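Local coordinates for regulatory protein SWI6 (Saccharomyces cerevisiae, PDB 1SW6), which acts as a subunit of the SBF and MBF complexes, which drive cell-cycle-dependent transcription in yeast; this fragment is its ankyrin-repeat domain, at residues A142-V147 with S180-A185; S166-A171 with D188-C193; K173-Y178 with T215-A220. One frame throughout, in Å; residues are numbered along the deposited sequence.

Contact 1: A142-V147 with S180-A185; sequences ANLELV and SGTFEA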
# COMPACT_ATOMS: atom_id res chain seq x y z
N ALA A 142 11.21 -0.37 5.41
CA ALA A 142 12.56 -0.63 5.89
C ALA A 142 13.32 0.60 6.36
O ALA A 142 14.55 0.64 6.31
CB ALA A 142 13.38 -1.36 4.82
N ASN A 143 12.60 1.63 6.83
CA ASN A 143 13.31 2.80 7.32
C ASN A 143 13.72 2.56 8.77
O ASN A 143 13.11 3.09 9.70
CB ASN A 143 12.45 4.06 7.26
CG ASN A 143 13.28 5.32 7.44
OD1 ASN A 143 14.09 5.43 8.36
ND2 ASN A 143 13.09 6.28 6.54
N LEU A 144 14.76 1.75 8.94
CA LEU A 144 15.26 1.39 10.26
C LEU A 144 15.50 2.57 11.20
O LEU A 144 15.08 2.54 12.35
CB LEU A 144 16.56 0.59 10.11
CG LEU A 144 17.27 0.10 11.38
CD1 LEU A 144 16.34 -0.78 12.20
CD2 LEU A 144 18.51 -0.68 10.98
N GLU A 145 16.18 3.60 10.72
CA GLU A 145 16.48 4.74 11.57
C GLU A 145 15.25 5.39 12.15
O GLU A 145 15.20 5.67 13.35
CB GLU A 145 17.28 5.79 10.79
CG GLU A 145 18.43 6.34 11.60
CD GLU A 145 19.40 5.25 12.01
OE1 GLU A 145 20.24 5.51 12.91
OE2 GLU A 145 19.33 4.13 11.44
N LEU A 146 14.26 5.65 11.32
CA LEU A 146 13.06 6.26 11.86
C LEU A 146 12.33 5.32 12.83
O LEU A 146 11.75 5.77 13.82
CB LEU A 146 12.16 6.72 10.72
CG LEU A 146 12.24 8.23 10.49
CD1 LEU A 146 13.67 8.74 10.68
CD2 LEU A 146 11.72 8.54 9.10
N VAL A 147 12.36 4.01 12.56
CA VAL A 147 11.71 3.06 13.46
C VAL A 147 12.33 3.14 14.86
O VAL A 147 11.62 3.15 15.87
CB VAL A 147 11.83 1.60 12.95
CG1 VAL A 147 11.49 0.62 14.08
CG2 VAL A 147 10.86 1.39 11.79
N SER A 180 17.08 -3.94 1.48
CA SER A 180 17.86 -2.98 2.25
C SER A 180 18.77 -3.62 3.29
O SER A 180 19.57 -2.93 3.91
CB SER A 180 16.92 -1.98 2.93
OG SER A 180 16.06 -1.36 1.99
N GLY A 181 18.64 -4.93 3.48
CA GLY A 181 19.48 -5.62 4.45
C GLY A 181 19.36 -5.07 5.86
O GLY A 181 20.33 -5.07 6.61
N THR A 182 18.17 -4.61 6.23
CA THR A 182 17.95 -4.06 7.57
C THR A 182 17.21 -5.00 8.50
O THR A 182 17.08 -4.72 9.69
CB THR A 182 17.13 -2.74 7.51
OG1 THR A 182 15.98 -2.92 6.67
CG2 THR A 182 17.98 -1.59 6.98
N PHE A 183 16.72 -6.12 7.98
CA PHE A 183 15.94 -7.05 8.80
C PHE A 183 16.57 -7.52 10.11
O PHE A 183 15.92 -7.45 11.16
CB PHE A 183 15.53 -8.28 7.99
CG PHE A 183 14.46 -9.10 8.65
CD1 PHE A 183 13.21 -8.54 8.94
CD2 PHE A 183 14.69 -10.43 8.98
CE1 PHE A 183 12.20 -9.30 9.54
CE2 PHE A 183 13.69 -11.20 9.59
CZ PHE A 183 12.44 -10.63 9.87
N GLU A 184 17.81 -8.01 10.07
CA GLU A 184 18.43 -8.49 11.29
C GLU A 184 18.57 -7.40 12.33
O GLU A 184 18.33 -7.64 13.51
CB GLU A 184 19.79 -9.14 11.00
CG GLU A 184 20.45 -9.74 12.25
CD GLU A 184 21.43 -10.86 11.93
OE1 GLU A 184 21.87 -10.97 10.76
OE2 GLU A 184 21.77 -11.64 12.84
N ALA A 185 18.94 -6.19 11.90
CA ALA A 185 19.07 -5.08 12.83
C ALA A 185 17.69 -4.69 13.34
O ALA A 185 17.53 -4.28 14.50
CB ALA A 185 19.74 -3.87 12.14
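Leu-144 and Thr-182 meet through aliphatic branches, and no flat group lies between them. The one ring of the two segments, Phe-183, points away from residues 142-147 and meets the ring of Tyr-224, with the planes at about 50°. The Asn-143 amide serves its own helix. Asn-143 OD1 accepts from Leu-146 N at 3.0 Å, with the donor tilted 35° from the carbonyl plane, and this caps the start of helix 144-152. Leu-144 makes the largest contribution. With its CG anti to the backbone N (chi1 -180°), Leu-144 places CD2 3.6 Å from Ala-185 CB. Leu-144 CD2 also lies 4.1 Å from Thr-182 CG2. The Leu-144 and Thr-182 side chains lie alongside, pointing contrary ways. On the loop side, Ala-142 CB sits 3.6 Å from Thr-182 OG1 and 3.9 Å from Ser-180 OG. These are van der Waals contacts, and no hydrogen bond joins the two segments. Both hydroxyls are satisfied by helix 176-179: Thr-182 OG1 bonds to Asn-177 OD1, and Ser-180 OG to Asn-176 O. Ala-142 has a positive phi and closes a Schellman motif that ends helix 134-140. Gly-181 closes a second one, which ends helix 176-179. The contact lies near the surface, and Ser-180 also packs on Gly-294 of the second subunit. Here the turn and first residues of helix 144-152, in repeat 1, meet the turn and start of helix 183-190, in repeat 2, the side-by-side stacking of neighbouring repeats that builds the ankyrin fold.

Contact 2: S166-A171 with D188-C193; sequences SCLVKA and DYLYPC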
# COMPACT_ATOMS: atom_id res chain seq x y z
N SER A 166 0.89 -6.88 13.19
CA SER A 166 1.84 -6.00 13.87
C SER A 166 2.75 -5.31 12.86
O SER A 166 2.70 -5.61 11.68
CB SER A 166 2.71 -6.80 14.83
OG SER A 166 3.54 -7.69 14.09
N CYS A 167 3.58 -4.39 13.34
CA CYS A 167 4.49 -3.68 12.45
C CYS A 167 5.57 -4.61 11.92
O CYS A 167 6.02 -4.47 10.79
CB CYS A 167 5.12 -2.46 13.14
SG CYS A 167 6.00 -2.81 14.68
N LEU A 168 6.00 -5.57 12.74
CA LEU A 168 7.02 -6.51 12.29
C LEU A 168 6.45 -7.37 11.15
O LEU A 168 7.17 -7.77 10.25
CB LEU A 168 7.50 -7.39 13.44
CG LEU A 168 8.54 -8.43 13.03
CD1 LEU A 168 9.82 -7.73 12.60
CD2 LEU A 168 8.81 -9.40 14.19
N VAL A 169 5.15 -7.64 11.20
CA VAL A 169 4.50 -8.42 10.15
C VAL A 169 4.64 -7.69 8.80
O VAL A 169 4.76 -8.31 7.75
CB VAL A 169 2.99 -8.66 10.49
CG1 VAL A 169 2.22 -9.22 9.28
CG2 VAL A 169 2.89 -9.65 11.66
N LYS A 170 4.65 -6.36 8.83
CA LYS A 170 4.81 -5.57 7.61
C LYS A 170 6.20 -5.78 7.03
O LYS A 170 6.37 -5.80 5.81
CB LYS A 170 4.59 -4.08 7.91
CG LYS A 170 3.18 -3.79 8.40
CD LYS A 170 2.16 -4.42 7.46
CE LYS A 170 0.80 -4.54 8.11
NZ LYS A 170 -0.14 -5.24 7.21
N ALA A 171 7.18 -5.97 7.90
CA ALA A 171 8.54 -6.22 7.47
C ALA A 171 8.62 -7.48 6.64
O ALA A 171 9.38 -7.55 5.67
CB ALA A 171 9.47 -6.34 8.68
N ASP A 188 16.35 -6.31 16.60
CA ASP A 188 16.81 -5.81 17.91
C ASP A 188 15.79 -4.85 18.52
O ASP A 188 15.67 -4.77 19.75
CB ASP A 188 18.17 -5.11 17.82
CG ASP A 188 19.32 -6.09 17.60
OD1 ASP A 188 19.10 -7.33 17.71
OD2 ASP A 188 20.44 -5.61 17.32
N TYR A 189 15.06 -4.14 17.66
CA TYR A 189 14.05 -3.20 18.12
C TYR A 189 12.60 -3.71 18.05
O TYR A 189 11.73 -3.19 18.75
CB TYR A 189 14.13 -1.88 17.34
CG TYR A 189 15.37 -1.08 17.66
CD1 TYR A 189 16.61 -1.45 17.15
CD2 TYR A 189 15.30 0.04 18.49
CE1 TYR A 189 17.76 -0.74 17.47
CE2 TYR A 189 16.44 0.76 18.83
CZ TYR A 189 17.67 0.36 18.31
OH TYR A 189 18.81 1.07 18.64
N LEU A 190 12.34 -4.73 17.23
CA LEU A 190 10.96 -5.22 17.11
C LEU A 190 10.69 -6.66 17.56
O LEU A 190 9.61 -7.18 17.33
CB LEU A 190 10.44 -5.06 15.67
CG LEU A 190 10.44 -3.67 15.00
CD1 LEU A 190 9.58 -3.70 13.73
CD2 LEU A 190 9.88 -2.61 15.95
N TYR A 191 11.67 -7.30 18.22
CA TYR A 191 11.49 -8.67 18.70
C TYR A 191 10.24 -8.88 19.56
O TYR A 191 9.68 -9.98 19.57
CB TYR A 191 12.74 -9.14 19.48
CG TYR A 191 12.96 -8.42 20.80
CD1 TYR A 191 12.22 -8.76 21.93
CD2 TYR A 191 13.87 -7.38 20.89
CE1 TYR A 191 12.38 -8.07 23.13
CE2 TYR A 191 14.04 -6.68 22.08
CZ TYR A 191 13.29 -7.02 23.20
OH TYR A 191 13.47 -6.31 24.37
N PRO A 192 9.78 -7.84 20.29
CA PRO A 192 8.58 -8.08 21.08
C PRO A 192 7.40 -8.54 20.22
O PRO A 192 6.52 -9.24 20.70
CB PRO A 192 8.32 -6.73 21.75
CG PRO A 192 9.71 -6.17 21.91
CD PRO A 192 10.35 -6.51 20.59
N CYS A 193 7.38 -8.13 18.95
CA CYS A 193 6.30 -8.51 18.03
C CYS A 193 6.33 -10.00 17.69
O CYS A 193 5.32 -10.55 17.27
CB CYS A 193 6.39 -7.70 16.73
SG CYS A 193 6.34 -5.90 16.92
O HOH W 1 3.92 -10.42 14.82
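Ser-166 OG has two polar partners and also touches Cys-193. Ser-166 OG accepts a weak capping bond from Val-169 N at 3.3 Å, with an angle of 150° at the hydrogen. Ser-166 OG also bonds to a water at 2.9 Å. The same water is 2.8 Å from Cys-193 O, within hydrogen-bonding distance. The water thus links the N-cap of helix 167-173 to Cys-193. No direct hydrogen bond joins the two segments. The rest of the contact is apolar and buried. Leu-168 CB presses against Cys-193 CB at 3.5 Å, closer than carbons usually come. Leu-168 has CG anti to its backbone N (chi1 178°), and its two methyls reach different parts of the partner. Leu-168 CD1 lies 4.1 Å from Leu-190 CB, while Leu-168 CD2 lies by Cys-193 CB and the carbonyl oxygen of Leu-190. Cys-167 SG rests 3.8 Å from Leu-190 CD1 and at the same distance, 3.8 Å, from Cys-193 SG. The two sulfurs pack together and form no disulfide. Leu-135 and Thr-139 of helix 134-140 continue this packing, on Cys-167 and Leu-190 respectively. Both segments belong to ankyrin repeat 2. The start of helix 167-173 meets residues 190-193. Ser-Cys-Leu-Val here stands where many ankyrin repeats carry Thr-Pro-Leu-His, with a hydroxyl residue capping the helix and a leucine in the core of the helix-turn-helix unit.

Contact 3: K173-Y178 with T215-A220; sequences KSVNNY and TGCSAA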
# COMPACT_ATOMS: atom_id res chain seq x y z
N LYS A 173 6.07 -8.87 4.91
CA LYS A 173 5.11 -8.91 3.81
C LYS A 173 5.57 -8.06 2.62
O LYS A 173 4.88 -7.99 1.60
CB LYS A 173 3.73 -8.46 4.28
CG LYS A 173 3.06 -9.47 5.20
CD LYS A 173 1.68 -9.02 5.62
CE LYS A 173 0.70 -9.04 4.45
NZ LYS A 173 -0.69 -8.87 4.94
N SER A 174 6.74 -7.42 2.75
CA SER A 174 7.31 -6.61 1.67
C SER A 174 8.79 -7.00 1.52
O SER A 174 9.40 -7.53 2.47
CB SER A 174 7.19 -5.11 1.97
OG SER A 174 8.08 -4.72 3.00
N VAL A 175 9.37 -6.76 0.35
CA VAL A 175 10.76 -7.13 0.12
C VAL A 175 11.72 -6.06 0.56
O VAL A 175 12.94 -6.24 0.52
CB VAL A 175 11.07 -7.41 -1.37
CG1 VAL A 175 10.09 -8.43 -1.93
CG2 VAL A 175 11.04 -6.11 -2.16
N ASN A 176 11.17 -4.93 0.99
CA ASN A 176 11.96 -3.79 1.42
C ASN A 176 13.08 -4.05 2.43
O ASN A 176 14.18 -3.52 2.28
CB ASN A 176 11.03 -2.70 1.95
CG ASN A 176 10.12 -2.16 0.87
OD1 ASN A 176 9.43 -2.93 0.19
ND2 ASN A 176 10.11 -0.84 0.69
N ASN A 177 12.80 -4.84 3.46
CA ASN A 177 13.82 -5.11 4.47
C ASN A 177 14.91 -6.07 4.00
O ASN A 177 16.02 -6.04 4.51
CB ASN A 177 13.15 -5.59 5.75
CG ASN A 177 12.61 -4.43 6.58
OD1 ASN A 177 13.34 -3.82 7.34
ND2 ASN A 177 11.34 -4.10 6.40
N TYR A 178 14.59 -6.89 3.01
CA TYR A 178 15.57 -7.81 2.45
C TYR A 178 16.48 -7.00 1.50
O TYR A 178 17.70 -7.03 1.61
CB TYR A 178 14.85 -8.93 1.70
CG TYR A 178 15.70 -9.74 0.75
CD1 TYR A 178 16.80 -10.46 1.20
CD2 TYR A 178 15.39 -9.80 -0.60
CE1 TYR A 178 17.56 -11.24 0.32
CE2 TYR A 178 16.14 -10.58 -1.48
CZ TYR A 178 17.22 -11.29 -1.01
OH TYR A 178 17.95 -12.04 -1.90
N THR A 215 4.89 -13.79 -6.19
CA THR A 215 5.90 -13.65 -7.24
C THR A 215 7.00 -12.64 -6.87
O THR A 215 6.73 -11.53 -6.43
CB THR A 215 5.24 -13.20 -8.56
OG1 THR A 215 4.53 -11.98 -8.33
CG2 THR A 215 4.28 -14.28 -9.08
N GLY A 216 8.25 -13.06 -7.07
CA GLY A 216 9.38 -12.19 -6.77
C GLY A 216 9.69 -11.99 -5.29
O GLY A 216 10.59 -11.21 -4.94
N CYS A 217 8.99 -12.68 -4.40
CA CYS A 217 9.22 -12.51 -2.97
C CYS A 217 9.76 -13.78 -2.30
O CYS A 217 9.91 -13.83 -1.07
CB CYS A 217 7.93 -12.04 -2.31
SG CYS A 217 7.40 -10.43 -3.01
N SER A 218 10.06 -14.78 -3.13
CA SER A 218 10.59 -16.07 -2.67
C SER A 218 11.94 -15.89 -1.95
O SER A 218 12.15 -16.44 -0.87
CB SER A 218 10.74 -17.00 -3.89
OG SER A 218 11.50 -18.16 -3.60
N ALA A 219 12.83 -15.10 -2.54
CA ALA A 219 14.14 -14.85 -1.95
C ALA A 219 14.03 -14.14 -0.60
O ALA A 219 14.66 -14.55 0.37
CB ALA A 219 14.99 -14.01 -2.91
N ALA A 220 13.21 -13.08 -0.55
CA ALA A 220 13.00 -12.33 0.69
C ALA A 220 12.52 -13.21 1.84
O ALA A 220 13.04 -13.13 2.95
CB ALA A 220 12.00 -11.20 0.45
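Tyr-178 lies along the first turn of helix 218-234 and touches Ala-220 and Ala-219 in sequence. Tyr-178 CB is 3.9 Å from Ala-220 CB. With CG anti to the backbone N (chi1 164°), the ring is carried over Ala-220 CA. Tyr-178 CG then meets Ala-220 CA at 3.7 Å. CD2 of Tyr-178 comes 3.8 Å from Ala-220 CB. Further out, CE2 of Tyr-178 lies 3.9 Å from Ala-219 CB. At the tip, Tyr-178 OH rests 3.7 Å from Ala-219 CB, a contact without a hydrogen bond. Ala-220 CA sits over one face of the Tyr-178 ring, 4.0 Å from the ring centroid and 25° off the normal, which makes a CH-pi contact, with Ala-219 C over the same face, toward the rim. The Tyr-178 ring also meets the ring of Tyr-223 of the same chain, with the planes at about 55°. Losing the ring to an alanine here is likely to open a gap beside Ala-219 and Ala-220 and leave the Tyr-223 ring without this neighbour. The contact joins ankyrin repeats 2 and 3. In repeat 2 it uses the short helix 176-179, which comes between helices 167-173 and 183-190 in the chain. In repeat 3 it uses the start of the long helix 218-234. Val-175 fills the other part of the interface. Val-175 CG1 touches Cys-217 SG at 3.5 Å and lies 4.1 Å from Ala-220 CB. Val-175 also packs on Cys-217 of the second subunit. Cys-217 is at the N-cap of helix 218-234, and its sulfur forms a disulfide with that same Cys-217 of the second subunit.

Contacts 1 and 2 have centres 11 Å apart and share helix 183-190: contact 1 near its start, contact 2 further along. Contact 3 lies about 14 Å from contact 1 and 16 Å from contact 2, centre to centre. The segments come in the order 142-147, 166-171, 173-178, 180-185, 188-193 and 215-220, and the contacts interleave along the chain. Repeat 2 takes part in all three. Contact 2 closes it internally, contact 1 joins it to repeat 1, and contact 3 joins it to repeat 3. The Thr-182 to Asn-177 bond ties contact 1 to contact 3, and Val-147 packing on Leu-190 ties it to contact 2. The second subunit meets contact 3 most, and contact 1 at Ser-180.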